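PDB 5GY3: glucanase from Klebsiella pneumoniae, which probably hydrolyses internal beta-1,4-glucosidic linkages in cellulose, lichenin and cereal beta-glucans as a family 8 endoglucanase. Local coordinates for residues Ile221-Ser226 / Gln300-Ala305; Ala179-Met184 / Ser232-Pro237; Asp217-Pro222 / Ala240-Tyr245; Leu37-Asn42 / Pro46-Leu51. All coordinates share one frame; numbering follows the deposited sequence.

Overall arrangement
Family 8 glycosyl hydrolases fold as (alpha/alpha)6 barrels, and the four contacts sample how such helices are packed. Contact 4 comes first in the chain and joins the consecutive helices 29-41 and 45-59. The other three gather round helix 220-228: contacts 1 and 3 share Ile221 and Pro222, contacts 2 and 3 both use helix 236-243, and the centres of contacts 1 and 2 each lie about 12 Å from that of contact 3. Contact 1 ties in helix 293-307, which also touches Leu38 and Ala41 of contact 4, about 18 Å away between centres. The centres of contacts 2 and 4 are about 32 Å apart; helix 293-307 thus helps join sequence-distant helices into one body.

Contact 1 of 4, residues Ile221-Ser226 / Gln300-Ala305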
loop_
_atom_site.group_PDB
_atom_site.type_symbol
_atom_site.label_atom_id
_atom_site.label_comp_id
_atom_site.label_asym_id
_atom_site.label_seq_id
_atom_site.Cartn_x
_atom_site.Cartn_y
_atom_site.Cartn_z
ATOM N N ILE A 221 2.681 -6.488 -2.500
ATOM C CA ILE A 221 1.633 -7.314 -3.106
ATOM C C ILE A 221 1.391 -8.592 -2.312
ATOM O O ILE A 221 0.227 -8.888 -1.990
ATOM C CB ILE A 221 1.967 -7.574 -4.589
ATOM C CG1 ILE A 221 1.993 -6.249 -5.361
ATOM C CG2 ILE A 221 0.995 -8.593 -5.240
ATOM C CD1 ILE A 221 2.587 -6.346 -6.794
ATOM N N PRO A 222 2.407 -9.392 -1.967
ATOM C CA PRO A 222 2.127 -10.585 -1.155
ATOM C C PRO A 222 1.624 -10.247 0.233
ATOM O O PRO A 222 0.856 -11.027 0.816
ATOM C CB PRO A 222 3.477 -11.314 -1.114
ATOM C CG PRO A 222 4.499 -10.255 -1.442
ATOM C CD PRO A 222 3.813 -9.349 -2.415
ATOM N N LEU A 223 2.032 -9.107 0.786
ATOM C CA LEU A 223 1.422 -8.636 2.021
ATOM C C LEU A 223 -0.081 -8.461 1.849
ATOM O O LEU A 223 -0.870 -9.003 2.628
ATOM C CB LEU A 223 2.070 -7.325 2.463
ATOM C CG LEU A 223 1.344 -6.519 3.546
ATOM C CD1 LEU A 223 1.278 -7.276 4.885
ATOM C CD2 LEU A 223 2.056 -5.189 3.729
ATOM N N TYR A 224 -0.506 -7.715 0.822
ATOM C CA TYR A 224 -1.945 -7.480 0.678
ATOM C C TYR A 224 -2.688 -8.757 0.292
ATOM O O TYR A 224 -3.824 -8.974 0.739
ATOM C CB TYR A 224 -2.202 -6.379 -0.350
ATOM C CG TYR A 224 -1.705 -5.014 0.050
ATOM C CD1 TYR A 224 -1.808 -4.556 1.360
ATOM C CD2 TYR A 224 -1.134 -4.168 -0.900
ATOM C CE1 TYR A 224 -1.350 -3.276 1.709
ATOM C CE2 TYR A 224 -0.676 -2.910 -0.561
ATOM C CZ TYR A 224 -0.782 -2.466 0.741
ATOM O OH TYR A 224 -0.326 -1.197 1.052
ATOM N N LEU A 225 -2.059 -9.625 -0.507
ATOM C CA LEU A 225 -2.682 -10.901 -0.853
ATOM C C LEU A 225 -2.881 -11.771 0.379
ATOM O O LEU A 225 -3.954 -12.352 0.582
ATOM C CB LEU A 225 -1.825 -11.651 -1.874
ATOM C CG LEU A 225 -1.811 -11.142 -3.315
ATOM C CD1 LEU A 225 -0.763 -11.918 -4.120
ATOM C CD2 LEU A 225 -3.197 -11.262 -3.956
ATOM N N SER A 226 -1.830 -11.922 1.181
ATOM C CA SER A 226 -1.944 -12.738 2.379
ATOM C C SER A 226 -2.894 -12.107 3.394
ATOM O O SER A 226 -3.587 -12.826 4.123
ATOM C CB SER A 226 -0.562 -12.950 2.989
ATOM O OG SER A 226 -0.685 -13.807 4.102
ATOM N N GLN A 300 5.121 -3.865 11.296
ATOM C CA GLN A 300 3.868 -3.816 12.031
ATOM C C GLN A 300 2.673 -4.154 11.155
ATOM O O GLN A 300 1.688 -4.701 11.656
ATOM C CB GLN A 300 3.681 -2.442 12.649
ATOM C CG GLN A 300 4.673 -2.138 13.745
ATOM C CD GLN A 300 4.600 -0.695 14.130
ATOM O OE1 GLN A 300 3.847 -0.320 15.031
ATOM N NE2 GLN A 300 5.360 0.137 13.435
ATOM N N LEU A 301 2.730 -3.808 9.864
ATOM C CA LEU A 301 1.649 -4.174 8.955
ATOM C C LEU A 301 1.583 -5.683 8.766
ATOM O O LEU A 301 0.489 -6.258 8.653
ATOM C CB LEU A 301 1.843 -3.482 7.613
ATOM C CG LEU A 301 1.718 -1.962 7.603
ATOM C CD1 LEU A 301 2.241 -1.422 6.288
ATOM C CD2 LEU A 301 0.263 -1.548 7.831
ATOM N N VAL A 302 2.745 -6.341 8.733
ATOM C CA VAL A 302 2.774 -7.799 8.651
ATOM C C VAL A 302 2.108 -8.409 9.877
ATOM O O VAL A 302 1.303 -9.339 9.768
ATOM C CB VAL A 302 4.225 -8.293 8.470
ATOM C CG1 VAL A 302 4.333 -9.776 8.761
ATOM C CG2 VAL A 302 4.679 -8.013 7.050
ATOM N N TRP A 303 2.405 -7.866 11.060
ATOM C CA TRP A 303 1.779 -8.351 12.285
ATOM C C TRP A 303 0.269 -8.144 12.253
ATOM O O TRP A 303 -0.497 -9.057 12.594
ATOM C CB TRP A 303 2.396 -7.645 13.492
ATOM C CG TRP A 303 1.855 -8.128 14.807
ATOM C CD1 TRP A 303 1.101 -7.415 15.693
ATOM C CD2 TRP A 303 2.011 -9.436 15.368
ATOM N NE1 TRP A 303 0.788 -8.197 16.781
ATOM C CE2 TRP A 303 1.335 -9.441 16.606
ATOM C CE3 TRP A 303 2.663 -10.601 14.949
ATOM C CZ2 TRP A 303 1.291 -10.569 17.428
ATOM C CZ3 TRP A 303 2.620 -11.718 15.764
ATOM C CH2 TRP A 303 1.940 -11.693 16.992
ATOM N N LEU A 304 -0.174 -6.958 11.816
ATOM C CA LEU A 304 -1.601 -6.682 11.675
ATOM C C LEU A 304 -2.261 -7.627 10.680
ATOM O O LEU A 304 -3.375 -8.113 10.913
ATOM C CB LEU A 304 -1.801 -5.236 11.235
ATOM C CG LEU A 304 -3.242 -4.758 11.153
ATOM C CD1 LEU A 304 -3.979 -5.069 12.456
ATOM C CD2 LEU A 304 -3.245 -3.282 10.879
ATOM N N ALA A 305 -1.602 -7.871 9.544
ATOM C CA ALA A 305 -2.137 -8.814 8.570
ATOM C C ALA A 305 -2.336 -10.190 9.193
ATOM O O ALA A 305 -3.360 -10.844 8.961
ATOM C CB ALA A 305 -1.207 -8.893 7.356
#
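Leu223 reaches from helix 220-228 to Leu301, Val302 and Ala305 of helix 293-307, and this one side chain carries the whole contact. The two short segments run in nearly the same direction, at 21°, with axes 10.0 Å apart: near-parallel helix packing within the (alpha/alpha)6 fold of family 8. That spacing is bridged because Leu223 has CG anti to its backbone N (chi1 166°), which places both methyl groups close to the partner helix.

The apolar contacts divide between the two branches. Leu223 CD1 lies 3.9 Å from Ala305 CB and 4.1 Å from Val302 CG2, the valine methyl that sits beside its own backbone N. Leu223 CD2 approaches Leu301 CB, one residue before Val302, at 4.2 Å.

A second group of contacts is with the main chain. Leu223 CD1 rests 4.0 Å from Leu301 O and 4.1 Å from Val302 CA, so the methyl lies against the backbone of helix 293-307. The carbonyl it meets is already engaged: Ala305 N donates to Leu301 O at 2.8 Å, one turn further on.

Helix 268-278 joins the same apolar cluster, Leu276 touching Leu223 and Val273 touching Val302. Phe34 of helix 29-41 packs on Leu301, whose side chain is about 10 Å from that of Asp87, the predicted nucleophile.

The chemistry is therefore that of van der Waals packing between two helices far apart in sequence. All four touching residues are buried, the carbonyl oxygen under the leucine methyl is paired within its own helix, and the side-chain touches across are apolar.

Contact 2 of 4, residues Ala179-Met184 / Ser232-Pro237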
loop_
_atom_site.group_PDB
_atom_site.type_symbol
_atom_site.label_atom_id
_atom_site.label_comp_id
_atom_site.label_asym_id
_atom_site.label_seq_id
_atom_site.Cartn_x
_atom_site.Cartn_y
_atom_site.Cartn_z
ATOM N N ALA A 179 -7.642 -10.604 -11.369
ATOM C CA ALA A 179 -7.450 -11.179 -12.698
ATOM C C ALA A 179 -6.270 -10.536 -13.415
ATOM O O ALA A 179 -5.468 -11.236 -14.043
ATOM C CB ALA A 179 -8.720 -11.041 -13.537
ATOM N N LEU A 180 -6.142 -9.207 -13.339
ATOM C CA LEU A 180 -5.011 -8.551 -13.993
ATOM C C LEU A 180 -3.692 -8.988 -13.363
ATOM O O LEU A 180 -2.746 -9.349 -14.070
ATOM C CB LEU A 180 -5.167 -7.029 -13.934
ATOM C CG LEU A 180 -6.147 -6.425 -14.944
ATOM C CD1 LEU A 180 -6.476 -4.987 -14.552
ATOM C CD2 LEU A 180 -5.592 -6.506 -16.399
ATOM N N LEU A 181 -3.626 -8.976 -12.026
ATOM C CA LEU A 181 -2.408 -9.414 -11.348
ATOM C C LEU A 181 -2.043 -10.840 -11.742
ATOM O O LEU A 181 -0.857 -11.158 -11.920
ATOM C CB LEU A 181 -2.580 -9.280 -9.831
ATOM C CG LEU A 181 -1.438 -9.738 -8.910
ATOM C CD1 LEU A 181 -0.143 -9.000 -9.247
ATOM C CD2 LEU A 181 -1.804 -9.558 -7.433
ATOM N N GLY A 182 -3.053 -11.708 -11.901
ATOM C CA GLY A 182 -2.792 -13.084 -12.310
ATOM C C GLY A 182 -2.161 -13.180 -13.682
ATOM O O GLY A 182 -1.429 -14.135 -13.972
ATOM N N GLN A 183 -2.398 -12.181 -14.530
ATOM C CA GLN A 183 -1.809 -12.148 -15.858
ATOM C C GLN A 183 -0.441 -11.489 -15.887
ATOM O O GLN A 183 0.239 -11.580 -16.906
ATOM C CB GLN A 183 -2.755 -11.431 -16.832
ATOM C CG GLN A 183 -4.094 -12.143 -16.986
ATOM C CD GLN A 183 -5.153 -11.260 -17.632
ATOM O OE1 GLN A 183 -4.832 -10.243 -18.236
ATOM N NE2 GLN A 183 -6.424 -11.648 -17.502
ATOM N N MET A 184 -0.020 -10.838 -14.800
ATOM C CA MET A 184 1.281 -10.188 -14.773
ATOM C C MET A 184 2.376 -11.194 -14.431
ATOM O O MET A 184 2.118 -12.273 -13.886
ATOM C CB MET A 184 1.288 -9.050 -13.752
ATOM C CG MET A 184 0.259 -7.957 -14.010
ATOM S SD MET A 184 0.306 -6.754 -12.664
ATOM C CE MET A 184 -1.030 -5.653 -13.143
ATOM N N SER A 232 -4.815 -17.679 -1.332
ATOM C CA SER A 232 -4.928 -17.209 -2.708
ATOM C C SER A 232 -3.890 -17.855 -3.612
ATOM O O SER A 232 -2.699 -17.894 -3.287
ATOM C CB SER A 232 -4.765 -15.695 -2.760
ATOM O OG SER A 232 -4.664 -15.268 -4.110
ATOM N N ALA A 233 -4.344 -18.329 -4.777
ATOM C CA ALA A 233 -3.417 -18.847 -5.775
ATOM C C ALA A 233 -2.498 -17.771 -6.344
ATOM O O ALA A 233 -1.483 -18.113 -6.963
ATOM C CB ALA A 233 -4.185 -19.522 -6.911
ATOM N N LEU A 234 -2.830 -16.485 -6.168
ATOM C CA LEU A 234 -1.944 -15.417 -6.613
ATOM C C LEU A 234 -0.670 -15.354 -5.784
ATOM O O LEU A 234 0.289 -14.701 -6.196
ATOM C CB LEU A 234 -2.662 -14.065 -6.560
ATOM C CG LEU A 234 -3.779 -13.929 -7.590
ATOM C CD1 LEU A 234 -4.683 -12.739 -7.249
ATOM C CD2 LEU A 234 -3.176 -13.782 -8.977
ATOM N N LEU A 235 -0.638 -16.013 -4.629
ATOM C CA LEU A 235 0.590 -16.049 -3.846
ATOM C C LEU A 235 1.620 -17.014 -4.414
ATOM O O LEU A 235 2.781 -16.968 -3.996
ATOM C CB LEU A 235 0.265 -16.412 -2.392
ATOM C CG LEU A 235 -0.267 -15.246 -1.549
ATOM C CD1 LEU A 235 -0.947 -15.734 -0.296
ATOM C CD2 LEU A 235 0.880 -14.315 -1.163
ATOM N N ALA A 236 1.231 -17.855 -5.377
ATOM C CA ALA A 236 2.121 -18.925 -5.833
ATOM C C ALA A 236 3.471 -18.437 -6.354
ATOM O O ALA A 236 4.499 -19.017 -5.959
ATOM C CB ALA A 236 1.398 -19.773 -6.887
ATOM N N PRO A 237 3.566 -17.438 -7.243
ATOM C CA PRO A 237 4.910 -17.035 -7.698
ATOM C C PRO A 237 5.743 -16.418 -6.589
ATOM O O PRO A 237 6.978 -16.526 -6.618
ATOM C CB PRO A 237 4.624 -16.030 -8.827
ATOM C CG PRO A 237 3.253 -15.503 -8.530
ATOM C CD PRO A 237 2.507 -16.684 -7.940
#
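An ST turn on the way into helix 236-243 presents Leu234 to Leu181 and Gly182, in the last turn of helix 167-183. In the turn, Ser232 OG accepts a bond from Leu234 N at 3.0 Å, with an angle of 147° at the hydrogen. The serine hydroxyl thus holds the backbone of the residue that makes the contact.

Leu234 meets its partners through its two methyl groups. CD2 presses on the main chain: it is 3.4 Å from Gly182 CA, a tight approach for two carbons, and 3.6 Å from Gly182 N. The same methyl is 4.2 Å from Leu181 C, so it lies against the peptide link between the two residues. CD1 faces a side chain instead, with Leu234 CD1 and Leu181 CD2 4.3 Å apart. The leucine is brought there by a first torsion of -69°, which sets CG beside the backbone N and opposite the carbonyl carbon.

Here a leucine before one helix packs on the glycine near the end of another, on the outer part of the helical fold expected for a family 8 hydrolase. Gly182 has no side chain, which is consistent with a methyl lying this close to the helix backbone, where the CA atoms of Gly182 and Leu234 are 6.2 Å apart.

Deeper in, helix 220-228 backs both leucines, Ile221 touching Leu181 and Leu225 touching Leu234. Toward the surface the burial fades: Gly182 is exposed and Leu234 partly so, and both also touch a neighbouring molecule in the crystal.

Contact 3 of 4, residues Asp217-Pro222 / Ala240-Tyr245; sequences DAIRIP and AWMQSY
Met242, Ile219 and Pro222 make this contact, with the methionine contributing the largest share. Its methyl makes both of the close touches from this segment: Met242 CE stands 4.0 Å from Ile219 CD1 and 4.4 Å from Pro222 CG. The backbones are far apart, the nearest CA atoms, those of Pro222 and Met242, being 11.0 Å from each other. The methionine spans this by staying extended beyond CG, with chi2 at 174°.

Ile219 answers with the end of its longer branch. CG1 is anti to the backbone N (chi1 -167°), and CD1 is carried from there to the methionine methyl, the two side chains meeting obliquely. Pro222 offers the CG corner of its ring, so the terminal methyl of Met242 touches both residues at once.

Each segment also has bonds of its own. Residues Asp217 to Arg220 form a type I turn, closed by Arg220 N to Asp217 O at 3.0 Å, and a salt bridge, whose hydrogen bond is weak, joins Arg220 NH2 to Asp217 OD1 at 3.3 Å. On the other segment, Trp241 O accepts from both Ser244 OG (2.7 Å) and Ser244 N (3.1 Å), as the helix gives way to loop. The Ile219 side chain is about 11 Å from that of Asp87, the predicted nucleophile, to which Arg220 NH2 makes a long, weak ion pair.

The contact is a small apolar bridge between the turn leading into helix 220-228, with its early residues, and the later part of helix 236-243. Helix 268-278 flanks it, Leu270 touching Ile219 and Thr277 touching both Pro222 and Met242, while Trp238 packs on Pro222.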
loop_
_atom_site.group_PDB
_atom_site.type_symbol
_atom_site.label_atom_id
_atom_site.label_comp_id
_atom_site.label_asym_id
_atom_site.label_seq_id
_atom_site.Cartn_x
_atom_site.Cartn_y
_atom_site.Cartn_z
ATOM N N ASP A 217 7.964 -1.164 -3.939
ATOM C CA ASP A 217 6.514 -1.117 -4.112
ATOM C C ASP A 217 5.940 -2.528 -4.199
ATOM O O ASP A 217 5.056 -2.905 -3.413
ATOM C CB ASP A 217 6.136 -0.326 -5.369
ATOM C CG ASP A 217 6.071 1.180 -5.135
ATOM O OD1 ASP A 217 6.250 1.642 -3.983
ATOM O OD2 ASP A 217 5.820 1.901 -6.117
ATOM N N ALA A 218 6.473 -3.329 -5.125
ATOM C CA ALA A 218 5.861 -4.611 -5.468
ATOM C C ALA A 218 5.842 -5.587 -4.301
ATOM O O ALA A 218 4.934 -6.429 -4.225
ATOM C CB ALA A 218 6.595 -5.225 -6.659
ATOM N N ILE A 219 6.816 -5.484 -3.385
ATOM C CA ILE A 219 6.880 -6.397 -2.248
ATOM C C ILE A 219 5.639 -6.286 -1.361
ATOM O O ILE A 219 5.340 -7.209 -0.599
ATOM C CB ILE A 219 8.181 -6.132 -1.458
ATOM C CG1 ILE A 219 8.447 -7.255 -0.451
ATOM C CG2 ILE A 219 8.104 -4.791 -0.740
ATOM C CD1 ILE A 219 8.517 -8.628 -1.093
ATOM N N ARG A 220 4.878 -5.193 -1.454
ATOM C CA ARG A 220 3.632 -5.111 -0.697
ATOM C C ARG A 220 2.537 -6.014 -1.257
ATOM O O ARG A 220 1.553 -6.270 -0.555
ATOM C CB ARG A 220 3.133 -3.662 -0.649
ATOM C CG ARG A 220 3.993 -2.799 0.243
ATOM C CD ARG A 220 3.372 -1.434 0.473
ATOM N NE ARG A 220 3.059 -0.774 -0.792
ATOM C CZ ARG A 220 3.832 0.134 -1.379
ATOM N NH1 ARG A 220 4.974 0.491 -0.806
ATOM N NH2 ARG A 220 3.455 0.686 -2.534
ATOM N N ILE A 221 2.681 -6.488 -2.500
ATOM C CA ILE A 221 1.633 -7.314 -3.106
ATOM C C ILE A 221 1.391 -8.592 -2.312
ATOM O O ILE A 221 0.227 -8.888 -1.990
ATOM C CB ILE A 221 1.967 -7.574 -4.589
ATOM C CG1 ILE A 221 1.993 -6.249 -5.361
ATOM C CG2 ILE A 221 0.995 -8.593 -5.240
ATOM C CD1 ILE A 221 2.587 -6.346 -6.794
ATOM N N PRO A 222 2.407 -9.392 -1.967
ATOM C CA PRO A 222 2.127 -10.585 -1.155
ATOM C C PRO A 222 1.624 -10.247 0.233
ATOM O O PRO A 222 0.856 -11.027 0.816
ATOM C CB PRO A 222 3.477 -11.314 -1.114
ATOM C CG PRO A 222 4.499 -10.255 -1.442
ATOM C CD PRO A 222 3.813 -9.349 -2.415
ATOM N N ALA A 240 7.095 -19.334 -4.494
ATOM C CA ALA A 240 8.096 -20.073 -5.267
ATOM C C ALA A 240 9.416 -19.320 -5.334
ATOM O O ALA A 240 10.488 -19.915 -5.174
ATOM C CB ALA A 240 7.581 -20.358 -6.680
ATOM N N TRP A 241 9.360 -18.007 -5.563
ATOM C CA TRP A 241 10.592 -17.237 -5.666
ATOM C C TRP A 241 11.302 -17.167 -4.321
ATOM O O TRP A 241 12.514 -17.401 -4.236
ATOM C CB TRP A 241 10.291 -15.834 -6.201
ATOM C CG TRP A 241 11.550 -15.042 -6.419
ATOM C CD1 TRP A 241 12.475 -15.239 -7.403
ATOM C CD2 TRP A 241 12.018 -13.931 -5.640
ATOM N NE1 TRP A 241 13.495 -14.317 -7.283
ATOM C CE2 TRP A 241 13.240 -13.507 -6.209
ATOM C CE3 TRP A 241 11.529 -13.263 -4.509
ATOM C CZ2 TRP A 241 13.977 -12.431 -5.694
ATOM C CZ3 TRP A 241 12.267 -12.189 -3.994
ATOM C CH2 TRP A 241 13.479 -11.798 -4.586
ATOM N N MET A 242 10.563 -16.866 -3.251
ATOM C CA MET A 242 11.186 -16.782 -1.935
ATOM C C MET A 242 11.704 -18.144 -1.471
ATOM O O MET A 242 12.768 -18.227 -0.848
ATOM C CB MET A 242 10.193 -16.203 -0.934
ATOM C CG MET A 242 9.810 -14.765 -1.273
ATOM S SD MET A 242 8.516 -14.159 -0.179
ATOM C CE MET A 242 8.168 -12.574 -0.947
ATOM N N GLN A 243 10.976 -19.219 -1.776
ATOM C CA GLN A 243 11.436 -20.556 -1.400
ATOM C C GLN A 243 12.734 -20.948 -2.103
ATOM O O GLN A 243 13.402 -21.889 -1.659
ATOM C CB GLN A 243 10.340 -21.591 -1.692
ATOM C CG GLN A 243 9.235 -21.619 -0.633
ATOM C CD GLN A 243 7.977 -22.359 -1.094
ATOM O OE1 GLN A 243 7.905 -22.852 -2.219
ATOM N NE2 GLN A 243 6.974 -22.417 -0.225
ATOM N N SER A 244 13.114 -20.258 -3.181
ATOM C CA SER A 244 14.340 -20.613 -3.886
ATOM C C SER A 244 15.589 -19.978 -3.276
ATOM O O SER A 244 16.682 -20.182 -3.810
ATOM C CB SER A 244 14.234 -20.237 -5.369
ATOM O OG SER A 244 14.361 -18.839 -5.569
ATOM N N TYR A 245 15.459 -19.224 -2.187
ATOM C CA TYR A 245 16.583 -18.579 -1.523
ATOM C C TYR A 245 16.617 -18.940 -0.048
ATOM O O TYR A 245 15.576 -19.226 0.547
ATOM C CB TYR A 245 16.509 -17.044 -1.656
ATOM C CG TYR A 245 16.762 -16.555 -3.054
ATOM C CD1 TYR A 245 18.056 -16.469 -3.545
ATOM C CD2 TYR A 245 15.708 -16.189 -3.896
ATOM C CE1 TYR A 245 18.303 -16.036 -4.819
ATOM C CE2 TYR A 245 15.953 -15.751 -5.183
ATOM C CZ TYR A 245 17.256 -15.675 -5.637
ATOM O OH TYR A 245 17.534 -15.247 -6.915
#

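Contact 4 of 4, residues Leu37-Asn42 / Pro46-Leu51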
loop_
_atom_site.group_PDB
_atom_site.type_symbol
_atom_site.label_atom_id
_atom_site.label_comp_id
_atom_site.label_asym_id
_atom_site.label_seq_id
_atom_site.Cartn_x
_atom_site.Cartn_y
_atom_site.Cartn_z
ATOM N N LEU A 37 -3.940 3.193 10.270
ATOM C CA LEU A 37 -4.280 1.780 10.452
ATOM C C LEU A 37 -3.675 1.232 11.736
ATOM O O LEU A 37 -4.345 0.535 12.510
ATOM C CB LEU A 37 -3.788 0.953 9.259
ATOM C CG LEU A 37 -4.580 1.012 7.958
ATOM C CD1 LEU A 37 -3.780 0.345 6.823
ATOM C CD2 LEU A 37 -5.927 0.322 8.136
ATOM N N LEU A 38 -2.392 1.515 11.963
ATOM C CA LEU A 38 -1.725 0.999 13.152
ATOM C C LEU A 38 -2.252 1.656 14.426
ATOM O O LEU A 38 -2.275 1.016 15.484
ATOM C CB LEU A 38 -0.209 1.181 13.019
ATOM C CG LEU A 38 0.471 0.392 11.883
ATOM C CD1 LEU A 38 1.943 0.743 11.790
ATOM C CD2 LEU A 38 0.303 -1.109 12.059
ATOM N N ALA A 39 -2.686 2.915 14.349
ATOM C CA ALA A 39 -3.284 3.544 15.526
ATOM C C ALA A 39 -4.579 2.843 15.924
ATOM O O ALA A 39 -4.824 2.617 17.114
ATOM C CB ALA A 39 -3.524 5.031 15.271
ATOM N N VAL A 40 -5.409 2.465 14.947
ATOM C CA VAL A 40 -6.615 1.693 15.264
ATOM C C VAL A 40 -6.235 0.357 15.886
ATOM O O VAL A 40 -6.798 -0.062 16.909
ATOM C CB VAL A 40 -7.472 1.477 14.003
ATOM C CG1 VAL A 40 -8.695 0.626 14.352
ATOM C CG2 VAL A 40 -7.876 2.798 13.385
ATOM N N ALA A 41 -5.267 -0.331 15.272
ATOM C CA ALA A 41 -4.861 -1.653 15.739
ATOM C C ALA A 41 -4.326 -1.617 17.165
ATOM O O ALA A 41 -4.464 -2.595 17.910
ATOM C CB ALA A 41 -3.812 -2.230 14.796
ATOM N N ASN A 42 -3.710 -0.514 17.562
ATOM C CA ASN A 42 -3.174 -0.390 18.909
ATOM C C ASN A 42 -4.147 0.306 19.848
ATOM O O ASN A 42 -3.794 0.586 20.993
ATOM C CB ASN A 42 -1.829 0.331 18.871
ATOM C CG ASN A 42 -0.721 -0.567 18.355
ATOM O OD1 ASN A 42 -0.131 -1.334 19.111
ATOM N ND2 ASN A 42 -0.459 -0.503 17.055
ATOM N N PRO A 46 -6.287 8.927 20.532
ATOM C CA PRO A 46 -5.623 10.242 20.436
ATOM C C PRO A 46 -4.670 10.339 19.254
ATOM O O PRO A 46 -4.720 11.326 18.506
ATOM C CB PRO A 46 -4.900 10.365 21.786
ATOM C CG PRO A 46 -5.746 9.568 22.707
ATOM C CD PRO A 46 -6.186 8.377 21.900
ATOM N N ALA A 47 -3.825 9.322 19.050
ATOM C CA ALA A 47 -2.896 9.344 17.923
ATOM C C ALA A 47 -3.646 9.301 16.602
ATOM O O ALA A 47 -3.308 10.034 15.665
ATOM C CB ALA A 47 -1.918 8.172 18.013
ATOM N N PHE A 48 -4.671 8.444 16.507
ATOM C CA PHE A 48 -5.469 8.387 15.285
ATOM C C PHE A 48 -6.047 9.756 14.940
ATOM O O PHE A 48 -5.972 10.201 13.789
ATOM C CB PHE A 48 -6.591 7.357 15.418
ATOM C CG PHE A 48 -7.399 7.203 14.155
ATOM C CD1 PHE A 48 -8.458 8.051 13.884
ATOM C CD2 PHE A 48 -7.084 6.220 13.233
ATOM C CE1 PHE A 48 -9.185 7.939 12.710
ATOM C CE2 PHE A 48 -7.809 6.100 12.058
ATOM C CZ PHE A 48 -8.858 6.964 11.800
ATOM N N ASP A 49 -6.653 10.431 15.922
ATOM C CA ASP A 49 -7.269 11.722 15.636
ATOM C C ASP A 49 -6.224 12.768 15.249
ATOM O O ASP A 49 -6.492 13.623 14.395
ATOM C CB ASP A 49 -8.108 12.187 16.835
ATOM C CG ASP A 49 -9.450 11.447 16.950
ATOM O OD1 ASP A 49 -9.950 10.923 15.933
ATOM O OD2 ASP A 49 -10.027 11.403 18.058
ATOM N N LYS A 50 -5.027 12.710 15.851
ATOM C CA LYS A 50 -3.949 13.620 15.459
ATOM C C LYS A 50 -3.512 13.356 14.023
ATOM O O LYS A 50 -3.344 14.287 13.226
ATOM C CB LYS A 50 -2.746 13.473 16.398
ATOM C CG LYS A 50 -2.818 14.216 17.737
ATOM C CD LYS A 50 -1.694 13.741 18.702
ATOM C CE LYS A 50 -2.192 12.632 19.648
ATOM N NZ LYS A 50 -1.177 11.611 20.118
ATOM N N LEU A 51 -3.300 12.078 13.687
ATOM C CA LEU A 51 -2.870 11.713 12.340
ATOM C C LEU A 51 -3.903 12.134 11.311
ATOM O O LEU A 51 -3.568 12.712 10.268
ATOM C CB LEU A 51 -2.634 10.205 12.257
ATOM C CG LEU A 51 -1.509 9.615 13.097
ATOM C CD1 LEU A 51 -1.676 8.103 13.256
ATOM C CD2 LEU A 51 -0.171 9.946 12.452
#
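Ala39 and Val40 pack against Phe48 and Leu51 across an antiparallel helical hairpin, in which helix 29-41 turns back into helix 45-59, two consecutive helices of the (alpha/alpha)6 fold. The short segments run at 162° to each other with axes 8.6 Å apart, a close spacing consistent with the small Ala39 at its centre.

Ala39 CB sits in the middle, 3.9 Å from Phe48 CB and 4.1 Å from Leu51 CD1, with Ala47 CB also beside it. It lies at the edge of the Phe48 ring, near its plane. The ring itself extends past Ala39, CG being anti to the backbone N (chi1 -177°), and runs alongside Val40, both side chains pointing the same way. Val40 CG2 approaches Phe48 CD2 at 3.5 Å, tightly.

Beyond the hairpin, Trp103 and Tyr108 meet the Phe48 ring edge-to-face, and Trp4 of helix 2-11 touches Ala39 and Ala47.

The first helix is closed off by Asn42: its ND2 donates to Leu38 O at 2.8 Å, and Asn42 N reaches the same oxygen at 3.0 Å from the opposite face of the carbonyl plane.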